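Local coordinates for protein apolipophorin-3b (Locusta migratoria, PDB 1AEP) that assists in loading diacylglycerol into lipophorin, the hemolymph lipoprotein, and covers its expanding hydrophobic surface, supporting lipid transport during insect flight, at residues H23-T28 against N150-A155; Q44-K49 against D87-L92; I52-T57 against A138-E143; S58-A63 against Q73-A78; R79-S84 against H110-I115. All blocks are in the same frame, centred on the assembly; numbering follows the deposited sequence.

Contact 1. Residues H23-T28 against N150-A155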
# COMPACT_ATOMS: atom_id res chain seq x y z
N HIS A 23 4.24 -13.03 -0.99
CA HIS A 23 4.71 -14.41 -1.03
C HIS A 23 5.00 -14.90 0.38
O HIS A 23 4.60 -16.00 0.77
CB HIS A 23 6.03 -14.57 -1.87
CG HIS A 23 6.55 -16.00 -2.12
ND1 HIS A 23 5.98 -16.84 -3.08
CD2 HIS A 23 7.58 -16.72 -1.53
CE1 HIS A 23 6.64 -18.01 -3.06
NE2 HIS A 23 7.61 -17.98 -2.13
N GLU A 24 5.73 -14.07 1.12
CA GLU A 24 6.17 -14.30 2.50
C GLU A 24 5.09 -14.44 3.53
O GLU A 24 5.28 -15.10 4.54
CB GLU A 24 7.22 -13.30 2.94
CG GLU A 24 8.60 -13.77 2.46
CD GLU A 24 9.60 -13.59 3.54
OE1 GLU A 24 9.43 -14.47 4.52
OE2 GLU A 24 10.45 -12.74 3.51
N LEU A 25 3.96 -13.78 3.26
CA LEU A 25 2.84 -13.84 4.15
C LEU A 25 2.54 -15.29 4.51
O LEU A 25 2.26 -15.61 5.67
CB LEU A 25 1.59 -13.25 3.54
CG LEU A 25 1.37 -11.88 4.18
CD1 LEU A 25 2.66 -11.40 4.76
CD2 LEU A 25 0.73 -10.99 3.12
N HIS A 26 2.65 -16.17 3.50
CA HIS A 26 2.41 -17.63 3.60
C HIS A 26 3.37 -18.36 4.53
O HIS A 26 3.13 -19.49 4.95
CB HIS A 26 2.55 -18.40 2.24
CG HIS A 26 1.56 -18.05 1.22
ND1 HIS A 26 1.89 -17.87 -0.13
CD2 HIS A 26 0.24 -17.85 1.36
CE1 HIS A 26 0.75 -17.56 -0.76
NE2 HIS A 26 -0.26 -17.53 0.12
N GLU A 27 4.48 -17.73 4.84
CA GLU A 27 5.40 -18.41 5.69
C GLU A 27 5.11 -18.11 7.14
O GLU A 27 5.86 -18.54 8.03
CB GLU A 27 6.84 -18.03 5.36
CG GLU A 27 7.55 -19.15 4.57
CD GLU A 27 8.78 -18.67 3.87
OE1 GLU A 27 9.87 -18.76 4.61
OE2 GLU A 27 8.76 -18.23 2.72
N THR A 28 4.05 -17.35 7.37
CA THR A 28 3.68 -17.02 8.73
C THR A 28 3.08 -18.26 9.36
O THR A 28 2.98 -18.39 10.57
CB THR A 28 2.70 -15.83 8.91
OG1 THR A 28 1.65 -15.89 7.98
CG2 THR A 28 3.43 -14.47 8.86
N ASN A 150 10.37 -7.32 5.89
CA ASN A 150 11.47 -7.53 6.81
C ASN A 150 11.00 -8.22 8.08
O ASN A 150 11.66 -9.10 8.63
CB ASN A 150 12.10 -6.18 7.18
CG ASN A 150 12.98 -5.63 6.07
OD1 ASN A 150 13.24 -6.32 5.07
ND2 ASN A 150 13.42 -4.42 6.25
N SER A 151 9.80 -7.84 8.54
CA SER A 151 9.21 -8.43 9.73
C SER A 151 8.84 -9.92 9.58
O SER A 151 9.22 -10.76 10.40
CB SER A 151 8.04 -7.57 10.24
OG SER A 151 8.45 -6.20 10.25
N ILE A 152 8.08 -10.24 8.53
CA ILE A 152 7.67 -11.60 8.29
C ILE A 152 8.86 -12.50 8.12
O ILE A 152 8.79 -13.71 8.31
CB ILE A 152 6.72 -11.67 7.12
CG1 ILE A 152 5.44 -11.08 7.63
CG2 ILE A 152 6.44 -13.06 6.56
CD1 ILE A 152 4.85 -10.17 6.57
N GLN A 153 9.96 -11.85 7.80
CA GLN A 153 11.22 -12.51 7.57
C GLN A 153 12.01 -12.74 8.84
O GLN A 153 12.55 -13.81 9.05
CB GLN A 153 12.09 -11.58 6.74
CG GLN A 153 12.64 -11.97 5.37
CD GLN A 153 13.76 -11.01 5.01
OE1 GLN A 153 13.72 -10.39 3.96
NE2 GLN A 153 14.79 -10.95 5.87
N SER A 154 12.08 -11.70 9.66
CA SER A 154 12.84 -11.80 10.89
C SER A 154 12.19 -12.65 11.96
O SER A 154 12.87 -13.13 12.87
CB SER A 154 13.29 -10.51 11.50
OG SER A 154 14.69 -10.64 11.76
N ALA A 155 10.88 -12.82 11.83
CA ALA A 155 10.10 -13.63 12.75
C ALA A 155 10.00 -15.08 12.26
O ALA A 155 9.30 -15.91 12.82
CB ALA A 155 8.71 -13.02 12.92

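Contact 2. Residues Q44-K49 against D87-L92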
# COMPACT_ATOMS: atom_id res chain seq x y z
N GLN A 44 1.50 -6.31 11.99
CA GLN A 44 2.03 -5.85 10.74
C GLN A 44 0.97 -5.16 9.89
O GLN A 44 1.19 -4.09 9.32
CB GLN A 44 2.61 -7.08 10.05
CG GLN A 44 3.83 -7.52 10.85
CD GLN A 44 4.69 -6.30 11.12
OE1 GLN A 44 5.11 -5.60 10.20
NE2 GLN A 44 4.93 -6.03 12.40
N ALA A 45 -0.18 -5.80 9.81
CA ALA A 45 -1.24 -5.22 9.06
C ALA A 45 -1.56 -3.83 9.59
O ALA A 45 -1.82 -2.89 8.85
CB ALA A 45 -2.41 -6.13 9.25
N ASN A 46 -1.51 -3.69 10.89
CA ASN A 46 -1.82 -2.42 11.45
C ASN A 46 -0.77 -1.39 11.17
O ASN A 46 -1.06 -0.22 10.98
CB ASN A 46 -2.19 -2.51 12.92
CG ASN A 46 -3.66 -2.78 13.16
OD1 ASN A 46 -4.56 -2.23 12.47
ND2 ASN A 46 -3.92 -3.62 14.16
N ALA A 47 0.48 -1.84 11.14
CA ALA A 47 1.56 -0.91 10.86
C ALA A 47 1.45 -0.35 9.45
O ALA A 47 1.65 0.85 9.21
CB ALA A 47 2.83 -1.69 11.05
N PHE A 48 1.10 -1.22 8.52
CA PHE A 48 0.94 -0.88 7.14
C PHE A 48 -0.18 0.07 6.95
O PHE A 48 -0.07 1.17 6.38
CB PHE A 48 0.52 -2.20 6.49
CG PHE A 48 0.58 -2.15 5.01
CD1 PHE A 48 1.80 -2.06 4.34
CD2 PHE A 48 -0.59 -2.14 4.26
CE1 PHE A 48 1.86 -1.97 2.95
CE2 PHE A 48 -0.55 -2.02 2.87
CZ PHE A 48 0.68 -1.92 2.22
N LYS A 49 -1.31 -0.40 7.46
CA LYS A 49 -2.53 0.38 7.35
C LYS A 49 -2.23 1.80 7.77
O LYS A 49 -2.67 2.78 7.17
CB LYS A 49 -3.42 -0.33 8.35
CG LYS A 49 -4.86 0.10 8.51
CD LYS A 49 -5.77 -1.08 8.85
CE LYS A 49 -6.31 -1.13 10.30
NZ LYS A 49 -7.58 -1.87 10.43
N ASP A 87 -10.16 -2.11 6.62
CA ASP A 87 -10.52 -3.38 7.21
C ASP A 87 -9.58 -4.47 6.81
O ASP A 87 -9.92 -5.33 6.01
CB ASP A 87 -11.91 -3.79 6.75
CG ASP A 87 -12.95 -2.97 7.41
OD1 ASP A 87 -12.97 -2.70 8.61
OD2 ASP A 87 -13.88 -2.54 6.56
N ALA A 88 -8.39 -4.46 7.38
CA ALA A 88 -7.45 -5.48 7.02
C ALA A 88 -6.89 -6.25 8.19
O ALA A 88 -6.28 -7.31 8.01
CB ALA A 88 -6.40 -4.90 6.12
N ALA A 89 -7.11 -5.75 9.39
CA ALA A 89 -6.60 -6.44 10.55
C ALA A 89 -7.75 -6.79 11.45
O ALA A 89 -7.65 -6.85 12.67
CB ALA A 89 -5.61 -5.55 11.28
N THR A 90 -8.90 -7.00 10.81
CA THR A 90 -10.14 -7.31 11.49
C THR A 90 -10.42 -8.79 11.74
O THR A 90 -10.86 -9.13 12.83
CB THR A 90 -11.15 -6.60 10.60
OG1 THR A 90 -10.93 -7.01 9.26
CG2 THR A 90 -10.98 -5.07 10.69
N SER A 91 -10.19 -9.62 10.73
CA SER A 91 -10.47 -11.04 10.90
C SER A 91 -10.06 -11.59 12.25
O SER A 91 -9.09 -11.13 12.81
CB SER A 91 -10.38 -11.97 9.72
OG SER A 91 -11.76 -12.36 9.38
N LEU A 92 -10.84 -12.51 12.77
CA LEU A 92 -10.64 -13.13 14.08
C LEU A 92 -9.81 -14.39 14.05
O LEU A 92 -9.53 -14.97 15.09
CB LEU A 92 -11.93 -13.37 14.90
CG LEU A 92 -12.62 -12.13 15.45
CD1 LEU A 92 -11.62 -11.00 15.67
CD2 LEU A 92 -13.73 -11.70 14.48

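Contact 3. Residues I52-T57 against A138-E143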
# COMPACT_ATOMS: atom_id res chain seq x y z
N ILE A 52 -0.18 3.70 5.04
CA ILE A 52 -1.00 3.98 3.86
C ILE A 52 -2.02 5.08 4.10
O ILE A 52 -2.35 5.91 3.25
CB ILE A 52 -1.75 2.73 3.43
CG1 ILE A 52 -0.68 1.84 2.83
CG2 ILE A 52 -2.81 3.06 2.38
CD1 ILE A 52 -0.51 2.11 1.35
N ALA A 53 -2.52 5.10 5.30
CA ALA A 53 -3.44 6.14 5.64
C ALA A 53 -2.73 7.50 5.74
O ALA A 53 -3.31 8.56 5.53
CB ALA A 53 -4.07 5.70 6.96
N GLU A 54 -1.44 7.46 6.06
CA GLU A 54 -0.66 8.68 6.16
C GLU A 54 -0.58 9.37 4.83
O GLU A 54 -0.77 10.59 4.73
CB GLU A 54 0.77 8.38 6.60
CG GLU A 54 1.35 9.32 7.66
CD GLU A 54 2.34 8.61 8.52
OE1 GLU A 54 3.50 8.51 8.23
OE2 GLU A 54 1.76 8.08 9.60
N VAL A 55 -0.26 8.56 3.81
CA VAL A 55 -0.13 8.95 2.43
C VAL A 55 -1.43 9.54 1.96
O VAL A 55 -1.50 10.67 1.47
CB VAL A 55 0.13 7.65 1.65
CG1 VAL A 55 0.07 7.83 0.17
CG2 VAL A 55 1.48 7.11 2.01
N THR A 56 -2.49 8.77 2.14
CA THR A 56 -3.81 9.21 1.77
C THR A 56 -4.11 10.61 2.25
O THR A 56 -4.65 11.44 1.53
CB THR A 56 -4.77 8.24 2.45
OG1 THR A 56 -4.93 7.11 1.63
CG2 THR A 56 -6.08 8.94 2.63
N THR A 57 -3.72 10.89 3.49
CA THR A 57 -3.92 12.20 4.10
C THR A 57 -3.05 13.27 3.50
O THR A 57 -3.45 14.40 3.28
CB THR A 57 -3.76 12.11 5.61
OG1 THR A 57 -4.83 11.30 6.02
CG2 THR A 57 -3.91 13.49 6.21
N ALA A 138 4.57 7.27 -3.30
CA ALA A 138 4.87 5.96 -3.82
C ALA A 138 6.01 5.35 -3.05
O ALA A 138 6.03 4.16 -2.82
CB ALA A 138 5.11 5.93 -5.31
N GLU A 139 6.95 6.20 -2.63
CA GLU A 139 8.10 5.76 -1.90
C GLU A 139 7.73 5.28 -0.52
O GLU A 139 8.21 4.26 -0.04
CB GLU A 139 9.15 6.85 -1.84
CG GLU A 139 10.18 6.64 -2.97
CD GLU A 139 10.87 7.91 -3.35
OE1 GLU A 139 11.00 8.84 -2.58
OE2 GLU A 139 11.31 7.91 -4.59
N LYS A 140 6.84 6.05 0.11
CA LYS A 140 6.33 5.75 1.44
C LYS A 140 5.57 4.44 1.45
O LYS A 140 5.60 3.72 2.43
CB LYS A 140 5.38 6.79 1.95
CG LYS A 140 6.09 8.01 2.49
CD LYS A 140 5.41 8.48 3.76
CE LYS A 140 5.54 9.97 3.97
NZ LYS A 140 5.07 10.40 5.30
N THR A 141 4.88 4.14 0.35
CA THR A 141 4.14 2.91 0.24
C THR A 141 5.10 1.72 0.07
O THR A 141 4.91 0.64 0.63
CB THR A 141 3.10 3.05 -0.90
OG1 THR A 141 2.34 4.23 -0.71
CG2 THR A 141 2.18 1.83 -0.99
N LYS A 142 6.16 1.93 -0.71
CA LYS A 142 7.20 0.94 -0.95
C LYS A 142 7.85 0.53 0.37
O LYS A 142 8.00 -0.67 0.65
CB LYS A 142 8.20 1.60 -1.84
CG LYS A 142 8.98 0.60 -2.61
CD LYS A 142 10.45 0.79 -2.41
CE LYS A 142 11.17 1.24 -3.67
NZ LYS A 142 12.42 0.51 -3.83
N GLU A 143 8.20 1.54 1.18
CA GLU A 143 8.82 1.35 2.51
C GLU A 143 7.94 0.56 3.46
O GLU A 143 8.40 -0.36 4.16
CB GLU A 143 9.35 2.64 3.19
CG GLU A 143 10.43 2.42 4.33
CD GLU A 143 11.70 1.69 3.96
OE1 GLU A 143 12.03 1.84 2.67
OE2 GLU A 143 12.33 0.99 4.79

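Contact 4. Residues S58-A63 against Q73-A78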
# COMPACT_ATOMS: atom_id res chain seq x y z
N SER A 58 -1.85 12.91 3.19
CA SER A 58 -1.02 13.94 2.63
C SER A 58 -1.35 14.26 1.18
O SER A 58 -1.12 15.36 0.70
CB SER A 58 0.42 13.52 2.85
OG SER A 58 0.73 12.55 1.91
N LEU A 59 -1.92 13.30 0.47
CA LEU A 59 -2.30 13.49 -0.91
C LEU A 59 -3.62 14.24 -0.96
O LEU A 59 -3.90 15.00 -1.88
CB LEU A 59 -2.61 12.09 -1.45
CG LEU A 59 -1.75 11.48 -2.55
CD1 LEU A 59 -0.42 12.14 -2.65
CD2 LEU A 59 -1.62 10.01 -2.23
N LYS A 60 -4.46 14.02 0.04
CA LYS A 60 -5.71 14.72 0.07
C LYS A 60 -5.40 16.23 0.15
O LYS A 60 -6.05 17.07 -0.46
CB LYS A 60 -6.50 14.28 1.29
CG LYS A 60 -7.66 13.35 0.97
CD LYS A 60 -8.00 12.40 2.11
CE LYS A 60 -9.37 11.78 1.93
NZ LYS A 60 -9.72 10.79 2.94
N GLN A 61 -4.36 16.53 0.93
CA GLN A 61 -3.90 17.89 1.19
C GLN A 61 -3.38 18.57 -0.04
O GLN A 61 -3.59 19.75 -0.31
CB GLN A 61 -2.72 17.77 2.15
CG GLN A 61 -2.43 19.11 2.81
CD GLN A 61 -0.95 19.32 2.97
OE1 GLN A 61 -0.49 20.43 2.75
NE2 GLN A 61 -0.25 18.23 3.34
N GLU A 62 -2.68 17.77 -0.79
CA GLU A 62 -2.13 18.26 -2.02
C GLU A 62 -3.24 18.65 -2.97
O GLU A 62 -3.23 19.72 -3.59
CB GLU A 62 -1.32 17.12 -2.60
CG GLU A 62 -0.45 17.55 -3.79
CD GLU A 62 0.56 18.58 -3.41
OE1 GLU A 62 0.92 18.77 -2.25
OE2 GLU A 62 0.98 19.25 -4.45
N ALA A 63 -4.22 17.77 -3.08
CA ALA A 63 -5.33 17.98 -3.98
C ALA A 63 -5.97 19.32 -3.74
O ALA A 63 -6.48 19.96 -4.66
CB ALA A 63 -6.33 16.84 -3.79
N GLN A 73 -9.53 13.84 -9.06
CA GLN A 73 -8.99 12.53 -9.22
C GLN A 73 -7.93 12.17 -8.21
O GLN A 73 -7.77 10.99 -7.91
CB GLN A 73 -8.38 12.51 -10.60
CG GLN A 73 -9.52 12.43 -11.64
CD GLN A 73 -9.05 11.91 -12.99
OE1 GLN A 73 -9.23 10.71 -13.30
NE2 GLN A 73 -8.47 12.84 -13.78
N LEU A 74 -7.19 13.17 -7.74
CA LEU A 74 -6.13 12.97 -6.76
C LEU A 74 -6.74 12.59 -5.42
O LEU A 74 -6.36 11.62 -4.76
CB LEU A 74 -5.22 14.19 -6.65
CG LEU A 74 -4.13 13.93 -5.63
CD1 LEU A 74 -3.50 12.61 -5.98
CD2 LEU A 74 -3.11 15.02 -5.70
N ASN A 75 -7.74 13.39 -5.05
CA ASN A 75 -8.49 13.19 -3.83
C ASN A 75 -9.15 11.82 -3.87
O ASN A 75 -9.14 11.08 -2.90
CB ASN A 75 -9.53 14.31 -3.72
CG ASN A 75 -9.95 14.61 -2.31
OD1 ASN A 75 -10.79 13.90 -1.75
ND2 ASN A 75 -9.35 15.67 -1.72
N ALA A 76 -9.70 11.49 -5.03
CA ALA A 76 -10.32 10.19 -5.22
C ALA A 76 -9.36 9.06 -4.92
O ALA A 76 -9.66 8.15 -4.15
CB ALA A 76 -10.74 10.06 -6.67
N PHE A 77 -8.21 9.09 -5.57
CA PHE A 77 -7.22 8.07 -5.40
C PHE A 77 -6.92 7.84 -3.95
O PHE A 77 -6.90 6.71 -3.47
CB PHE A 77 -5.98 8.47 -6.14
CG PHE A 77 -4.79 7.60 -5.87
CD1 PHE A 77 -4.77 6.24 -6.15
CD2 PHE A 77 -3.60 8.16 -5.42
CE1 PHE A 77 -3.63 5.48 -5.95
CE2 PHE A 77 -2.46 7.41 -5.19
CZ PHE A 77 -2.46 6.04 -5.43
N ALA A 78 -6.68 8.93 -3.27
CA ALA A 78 -6.40 8.81 -1.88
C ALA A 78 -7.53 8.07 -1.16
O ALA A 78 -7.28 7.12 -0.43
CB ALA A 78 -6.29 10.19 -1.31

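Contact 5. Residues R79-S84 against H110-I115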
# COMPACT_ATOMS: atom_id res chain seq x y z
N ARG A 79 -8.76 8.54 -1.33
CA ARG A 79 -9.91 7.94 -0.68
C ARG A 79 -9.93 6.44 -0.89
O ARG A 79 -10.10 5.66 0.03
CB ARG A 79 -11.25 8.51 -1.12
CG ARG A 79 -11.65 9.75 -0.32
CD ARG A 79 -13.04 10.29 -0.65
NE ARG A 79 -13.21 11.73 -0.37
CZ ARG A 79 -13.13 12.33 0.83
NH1 ARG A 79 -12.90 11.63 1.96
NH2 ARG A 79 -13.29 13.66 0.91
N ASN A 80 -9.71 6.06 -2.13
CA ASN A 80 -9.68 4.67 -2.50
C ASN A 80 -8.59 3.87 -1.81
O ASN A 80 -8.86 2.77 -1.34
CB ASN A 80 -9.53 4.55 -4.00
CG ASN A 80 -10.88 4.64 -4.55
OD1 ASN A 80 -11.58 3.63 -4.68
ND2 ASN A 80 -11.34 5.90 -4.79
N LEU A 81 -7.36 4.42 -1.78
CA LEU A 81 -6.27 3.73 -1.13
C LEU A 81 -6.70 3.40 0.27
O LEU A 81 -6.50 2.30 0.75
CB LEU A 81 -5.11 4.68 -0.93
CG LEU A 81 -4.12 4.59 -2.03
CD1 LEU A 81 -3.01 5.55 -1.64
CD2 LEU A 81 -3.62 3.18 -2.03
N ASN A 82 -7.36 4.37 0.90
CA ASN A 82 -7.86 4.22 2.25
C ASN A 82 -8.91 3.12 2.38
O ASN A 82 -9.01 2.44 3.39
CB ASN A 82 -8.52 5.48 2.71
CG ASN A 82 -8.73 5.34 4.17
OD1 ASN A 82 -7.77 5.02 4.90
ND2 ASN A 82 -9.97 5.52 4.57
N ASN A 83 -9.71 2.96 1.35
CA ASN A 83 -10.74 1.97 1.41
C ASN A 83 -10.23 0.55 1.28
O ASN A 83 -10.82 -0.40 1.80
CB ASN A 83 -11.95 2.28 0.52
CG ASN A 83 -12.59 3.59 0.97
OD1 ASN A 83 -13.58 4.06 0.39
ND2 ASN A 83 -12.00 4.21 2.00
N SER A 84 -9.13 0.39 0.59
CA SER A 84 -8.64 -0.95 0.45
C SER A 84 -7.86 -1.44 1.65
O SER A 84 -7.51 -2.61 1.70
CB SER A 84 -8.02 -1.29 -0.89
OG SER A 84 -7.05 -0.34 -1.23
N HIS A 110 -2.47 -2.28 -7.29
CA HIS A 110 -3.29 -2.07 -8.47
C HIS A 110 -3.71 -0.64 -8.62
O HIS A 110 -3.70 -0.10 -9.72
CB HIS A 110 -4.45 -3.01 -8.60
CG HIS A 110 -3.94 -4.38 -8.82
ND1 HIS A 110 -4.69 -5.47 -8.45
CD2 HIS A 110 -2.77 -4.80 -9.37
CE1 HIS A 110 -3.96 -6.53 -8.77
NE2 HIS A 110 -2.82 -6.18 -9.33
N GLN A 111 -4.06 -0.04 -7.49
CA GLN A 111 -4.46 1.34 -7.44
C GLN A 111 -3.31 2.29 -7.79
O GLN A 111 -3.52 3.37 -8.34
CB GLN A 111 -4.99 1.59 -6.06
CG GLN A 111 -6.51 1.61 -6.07
CD GLN A 111 -7.08 1.08 -4.78
OE1 GLN A 111 -7.76 0.04 -4.73
NE2 GLN A 111 -6.77 1.79 -3.70
N TRP A 112 -2.08 1.86 -7.47
CA TRP A 112 -0.90 2.61 -7.78
C TRP A 112 -0.63 2.54 -9.26
O TRP A 112 -0.28 3.53 -9.88
CB TRP A 112 0.31 2.15 -6.98
CG TRP A 112 0.42 3.05 -5.81
CD1 TRP A 112 0.14 2.72 -4.53
CD2 TRP A 112 0.76 4.45 -5.82
NE1 TRP A 112 0.28 3.83 -3.74
CE2 TRP A 112 0.70 4.89 -4.48
CE3 TRP A 112 1.18 5.36 -6.81
CZ2 TRP A 112 0.99 6.23 -4.10
CZ3 TRP A 112 1.43 6.67 -6.45
CH2 TRP A 112 1.34 7.11 -5.11
N GLN A 113 -0.83 1.36 -9.83
CA GLN A 113 -0.64 1.19 -11.25
C GLN A 113 -1.62 2.06 -12.02
O GLN A 113 -1.24 2.78 -12.93
CB GLN A 113 -0.78 -0.26 -11.65
CG GLN A 113 0.24 -1.14 -10.92
CD GLN A 113 0.35 -2.56 -11.46
OE1 GLN A 113 1.46 -3.07 -11.69
NE2 GLN A 113 -0.81 -3.20 -11.64
N ASP A 114 -2.90 2.01 -11.63
CA ASP A 114 -3.96 2.82 -12.25
C ASP A 114 -3.57 4.29 -12.36
O ASP A 114 -3.52 4.86 -13.44
CB ASP A 114 -5.15 2.88 -11.31
CG ASP A 114 -6.30 2.11 -11.82
OD1 ASP A 114 -6.19 1.04 -12.37
OD2 ASP A 114 -7.46 2.73 -11.59
N ILE A 115 -3.34 4.93 -11.20
CA ILE A 115 -2.94 6.31 -11.18
C ILE A 115 -1.67 6.59 -11.97
O ILE A 115 -1.52 7.66 -12.54
CB ILE A 115 -2.73 6.77 -9.77
CG1 ILE A 115 -3.20 8.20 -9.70
CG2 ILE A 115 -1.26 6.67 -9.44
CD1 ILE A 115 -4.66 8.25 -9.28

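Contact 1. Residues H23-T28 against N150-A155
Ile-152 supplies most of the surface on its side of this contact, lodging against Glu-24, Leu-25 and Thr-28 where the C-terminal part of helix 7-25 meets that of helix 131-154. The apolar touches come from its two branches. CG2 of Ile-152 lies 3.7 Å from CB of Glu-24, the two side chains running past one another in opposite senses, and 4.0 Å from CG2 of Thr-28. CG1 of Ile-152 stands beside its own backbone N (chi1 -72°), a setting that takes this branch to CG2 of Thr-28 at 4.1 Å. Leu-25 packs near the isoleucine, although the placement of its methyl group is doubtful, and continues inward onto Leu-105 of helix 94-121, while Thr-28 also touches Leu-40 and Leu-41 of helix 36-63.

On the outer side a carboxylate meets an aliphatic stem. Glu-24, bent at chi2, brings its carboxylate slantwise over the aliphatic part of the extended Gln-153, with the carboxylate and amide planes only 11° apart. They pack without bonding: CD of Glu-24 is 3.9 Å from CG of Gln-153. With only an alanine at Glu-24, the CB contact with Ile-152 could persist, but the stem of Gln-153 is likely to lose its cover on this side.

Joined by dispersion and burial rather than by directional bonds, the first and last helices could part here at little polar cost, consistent with a bundle thought to open on lipid.

Contact 2. Residues Q44-K49 against D87-L92
Ala-45 and Ala-89 bring the two backbones to their nearest approach, their CA atoms 5.7 Å apart. Residues 44-49 form regular helix, with Lys-49 N bonded to Ala-45 O, whereas 87-92 have no regular structure and pass the helix as a connecting loop. Both alanines direct CB at the opposite segment, and these methyl groups meet at 3.8 Å. The absence of longer side chains at this point allows so close a passage.

The loop links helix 69-83 to helix 94-121 in the five-helix bundle of the apolipophorin-III fold, and here it is laid along the flank of helix 36-63. Ala-45 also touches Leu-101 and Ala-88 touches Ala-104, both of helix 94-121, so the small residues face the bundle interior.

On the outer side, the amide of Asn-46 borders the Ala-89 methyl group, OD1 lying 3.7 Å from CB. Lys-49, one turn on, comes in next to it. With its CG anti to the backbone N (chi1 -176°) and bends at chi2 and chi3, its chain reaches over the loop until NZ is 4.0 Å from Ala-89 N. That amide is no partner for an ammonium group; NZ instead gives a hydrogen bond to the carbonyl oxygen of His-86, just before the segment. The carboxylate of Asp-87 stays more distant, with OD1 5.7 Å from NZ.

Contact 3. Residues I52-T57 against A138-E143
Val-55, Lys-140 and Thr-141 bury the most surface where helices 36-63 and 131-154 pack as antiparallel neighbours in the amphipathic five-helix bundle. The axes of the two short segments pass 9.5 Å apart at 174°, almost exactly opposed in direction.

Val-55 touches both of the others, which belong to the facing helix. Its CG2 branch, anti to the carbonyl carbon, faces helix 131-154, coming within 3.9 Å of CB of Lys-140 and 4.1 Å of OG1 of Thr-141. Valine and lysine lie side by side, pointing contrary ways; the threonine is crossed at about a right angle.

Lys-140 serves the contact with both ends of its chain. The base packs on valine, and beyond a bend at chi2 the rest runs outward to set NZ 3.8 Å from OE1 of Glu-54. This salt bridge is long, and the same carboxylate oxygen has a second weak ion pair with Lys-51, so the charges probably exert only a diffuse attraction at the solvent side.

Thr-141 turns to the interior, where it also touches Val-108 and Trp-112 of helix 94-121. Its hydroxyl is satisfied within its own helix by a hydrogen bond to the carbonyl oxygen of Ala-137. The methyl group then has apolar work to do: CG2 of Thr-141 meets CD1 of Ile-52 at 3.6 Å.

Contact 4. Residues S58-A63 against Q73-A78
The Phe-77 ring is approached obliquely by Leu-59, whose CD2 lies 4.0 Å from CE2. With chi1 at 170° the ring of Phe-77 swings away from the backbone N and inward to Trp-112 of helix 94-121, with which it makes an edge-to-face pair. The second flat group, the amide of Asn-75, lies toward the outside. The Lys-60 chain passes over it at about a right angle, with CG 3.9 Å from ND2, and the methyl CB of Ala-63 sits 3.8 Å from the same nitrogen. ND2 is also 3.8 Å from Lys-60 O, too far for a hydrogen bond.

Between these groups the seam is aliphatic. Leu-59 and Leu-74 cross nearly perpendicularly, CG to CD1 at 4.0 Å. CB of Leu-74 meets CB of Ala-63 at 4.1 Å, while the CB atoms of Leu-59 and Ala-78 are likewise 4.1 Å apart. Alanines on both helices let the chains come near, with segment axes 8.3 Å apart at 167° in an antiparallel helical hairpin. Glu-62 adds its CG to Leu-74 CD2 but sends its carboxylate elsewhere, to a hydrogen bond with His-66.

The chemistry is graded across the interface, from aromatic and leucine contacts inside to the lysine stem and amide outside, as expected of amphipathic helices whose apolar faces turn to the bundle core.

Contact 5. Residues R79-S84 against H110-I115
Gln-111 reaches across from helix 94-121 to residues 79-84, touching Asn-80, Leu-81 and Ser-84. Its CB points at the opposing segment, and CB and CG act as the spacer that spans the gap between two axes 10.7 Å apart; the side chain also touches Phe-77. At chi2 the chain bends, and CD arrives 3.8 Å from OG of Ser-84. Both ends of the amide face this serine. OE1 of Gln-111 is 3.6 Å from OG of Ser-84. NE2 donates a hydrogen bond of 3.3 Å to Ser-84 OG, bent to 144° at the hydrogen, with the acceptor tilted 23° out of the amide plane. The same nitrogen also lies 3.8 Å from CD2 of Leu-81 and near CB of Asn-80.

Ser-84 receives this bond with OG placed between its backbone N and carbonyl carbon (chi1 52°), from where it also donates weakly to Leu-81 O. The serine hydroxyl would probably lose its donor from the facing helix, and a gap open beside Leu-81, if an alanine stood in place of Gln-111.

Deeper in, CD1 of Leu-81 approaches Trp-112 obliquely, 4.3 Å from NE1. That indole continues into the centre, touching Leu-14 of helix 7-25 and Ala-138 of helix 131-154. The polar side chain outside, with leucine and tryptophan inside, is consistent with amphipathic antiparallel helices in this five-helix bundle of the apolipophorin-III fold.

Contacts 1, 3 and 4 are buried, contacts 2 and 5 only partly so. Contacts 3 and 5 lie near the middle of the bundle and meet around Trp-112, which packs on Ala-138 and Thr-141. Contact 4 shares helix 36-63 with contacts 2 and 3, and helix 69-83 with contact 5; Phe-77 and a probable hydrogen bond from Thr-56 OG1 to Ala-78 O join it to these neighbours. Contact 1, on the opposite side of the centre from contact 4, shares helix 131-154 with contact 3. Aliphatic packing dominates contacts 1 and 4, contact 3 adds a long outer salt bridge, and contact 5 alone has a hydrogen bond between its segments. Contact 2 differs in pairing a helix with a loop.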